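Local coordinates for methanogen homoaconitase large subunit (Methanocaldococcus jannaschii, PDB 4KP2), which forms the large, [4Fe-4S]-binding subunit of a hydro-lyase that interconverts homocitrate and homoisocitrate through cis-homoaconitate in 2-oxosuberate biosynthesis, at residues A[145-150]-A[220-225]. Numbering follows the deposited sequence.
Sequences GAFGAF and MDMDGR
Ala146 points its methyl toward the first turn of helix 222-230: CB lies 3.7 Å from Arg225 CB and 3.3 Å from Arg225 O, so the methyl sits against the helix backbone as well as the arginine's first carbon. Leu226 and Cys229 of the same helix also touch Ala146. The carbonyl of Ala146 meets Met222, its O standing 3.4 Å from Met222 CE, and the alanine methyl touches the same CE. Phe147 sets out away from the helix, but its ring swings back beside Met222, whose CE sits 4.0 Å from the ring centroid and 3° off the normal, a CH-pi contact over the middle of one face. Bends at chi2 (-62°) and chi3 (-63°) curl the methionine so that its methyl reaches both the ring and the Ala146 carbonyl. Leu252 and Tyr251 of helix 246-254 pack on Phe147 and Met222 respectively. The side chain of Phe147 lies about 9 Å from that of Cys323, a predicted [4Fe-4S] ligand. Arg225 contributes its CB here; its guanidinium leads off to a salt bridge with Asp245. With no hydrogen bond between the segments, the loop leading to strand 150-153 meets this helix through buried van der Waals and CH-pi contacts, methyl groups set against carbonyl oxygens and a ring face.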
loop_
_atom_site.group_PDB
_atom_site.type_symbol
_atom_site.label_atom_id
_atom_site.label_comp_id
_atom_site.label_asym_id
_atom_site.label_seq_id
_atom_site.Cartn_x
_atom_site.Cartn_y
_atom_site.Cartn_z
ATOM N N GLY A 145 23.286 -5.919 15.202
ATOM C CA GLY A 145 24.171 -6.246 16.303
ATOM C C GLY A 145 23.598 -7.391 17.111
ATOM O O GLY A 145 24.234 -7.897 18.036
ATOM N N ALA A 146 22.385 -7.802 16.753
ATOM C CA ALA A 146 21.715 -8.908 17.421
ATOM C C ALA A 146 22.297 -10.243 16.972
ATOM O O ALA A 146 22.050 -11.280 17.587
ATOM C CB ALA A 146 20.223 -8.861 17.149
ATOM N N PHE A 147 23.069 -10.205 15.890
ATOM C CA PHE A 147 23.736 -11.393 15.372
ATOM C C PHE A 147 25.123 -11.540 15.983
ATOM O O PHE A 147 25.810 -12.536 15.754
ATOM C CB PHE A 147 23.845 -11.320 13.849
ATOM C CG PHE A 147 22.535 -11.487 13.139
ATOM C CD1 PHE A 147 21.691 -10.405 12.945
ATOM C CD2 PHE A 147 22.145 -12.727 12.664
ATOM C CE1 PHE A 147 20.483 -10.559 12.291
ATOM C CE2 PHE A 147 20.940 -12.889 12.009
ATOM C CZ PHE A 147 20.107 -11.803 11.821
ATOM N N GLY A 148 25.529 -10.545 16.763
ATOM C CA GLY A 148 26.848 -10.542 17.365
ATOM C C GLY A 148 27.871 -9.940 16.425
ATOM O O GLY A 148 29.043 -10.315 16.435
ATOM N N ALA A 149 27.418 -9.002 15.601
ATOM C CA ALA A 149 28.290 -8.340 14.642
ATOM C C ALA A 149 28.274 -6.832 14.849
ATOM O O ALA A 149 27.243 -6.255 15.188
ATOM C CB ALA A 149 27.870 -8.684 13.223
ATOM N N PHE A 150 29.424 -6.200 14.648
ATOM C CA PHE A 150 29.529 -4.755 14.787
ATOM C C PHE A 150 28.909 -4.071 13.574
ATOM O O PHE A 150 29.461 -4.115 12.475
ATOM C CB PHE A 150 30.991 -4.337 14.948
ATOM C CG PHE A 150 31.171 -2.886 15.285
ATOM C CD1 PHE A 150 31.176 -2.461 16.603
ATOM C CD2 PHE A 150 31.334 -1.945 14.284
ATOM C CE1 PHE A 150 31.341 -1.123 16.913
ATOM C CE2 PHE A 150 31.497 -0.609 14.588
ATOM C CZ PHE A 150 31.501 -0.197 15.904
ATOM N N MET A 220 15.694 -14.469 25.082
ATOM C CA MET A 220 15.012 -13.845 23.955
ATOM C C MET A 220 15.240 -14.608 22.659
ATOM O O MET A 220 16.316 -15.159 22.432
ATOM C CB MET A 220 15.500 -12.409 23.761
ATOM C CG MET A 220 14.754 -11.363 24.556
ATOM S SD MET A 220 15.206 -9.711 23.991
ATOM C CE MET A 220 14.252 -8.696 25.108
ATOM N N ASP A 221 14.221 -14.631 21.808
ATOM C CA ASP A 221 14.390 -15.102 20.443
ATOM C C ASP A 221 14.994 -13.958 19.641
ATOM O O ASP A 221 15.153 -12.854 20.156
ATOM C CB ASP A 221 13.051 -15.537 19.845
ATOM C CG ASP A 221 12.014 -14.429 19.858
ATOM O OD1 ASP A 221 12.124 -13.516 20.704
ATOM O OD2 ASP A 221 11.085 -14.478 19.024
ATOM N N MET A 222 15.330 -14.214 18.382
ATOM C CA MET A 222 15.967 -13.191 17.559
ATOM C C MET A 222 15.036 -12.019 17.255
ATOM O O MET A 222 15.498 -10.913 16.981
ATOM C CB MET A 222 16.517 -13.793 16.266
ATOM C CG MET A 222 17.759 -14.640 16.475
ATOM S SD MET A 222 19.143 -13.704 17.154
ATOM C CE MET A 222 19.443 -12.530 15.836
ATOM N N ASP A 223 13.730 -12.263 17.316
ATOM C CA ASP A 223 12.744 -11.204 17.113
ATOM C C ASP A 223 12.844 -10.159 18.217
ATOM O O ASP A 223 12.560 -8.980 17.999
ATOM C CB ASP A 223 11.326 -11.780 17.061
ATOM C CG ASP A 223 11.106 -12.682 15.860
ATOM O OD1 ASP A 223 11.886 -12.586 14.890
ATOM O OD2 ASP A 223 10.147 -13.483 15.883
ATOM N N GLY A 224 13.250 -10.598 19.404
ATOM C CA GLY A 224 13.421 -9.699 20.529
ATOM C C GLY A 224 14.770 -9.008 20.510
ATOM O O GLY A 224 14.882 -7.828 20.845
ATOM N N ARG A 225 15.801 -9.747 20.113
ATOM C CA ARG A 225 17.155 -9.208 20.060
ATOM C C ARG A 225 17.300 -8.168 18.954
ATOM O O ARG A 225 18.073 -7.216 19.081
ATOM C CB ARG A 225 18.173 -10.334 19.874
ATOM C CG ARG A 225 18.200 -11.321 21.025
ATOM C CD ARG A 225 19.255 -12.390 20.818
ATOM N NE ARG A 225 19.284 -13.334 21.929
ATOM C CZ ARG A 225 20.124 -14.359 22.015
ATOM N NH1 ARG A 225 21.010 -14.575 21.052
ATOM N NH2 ARG A 225 20.080 -15.169 23.064
#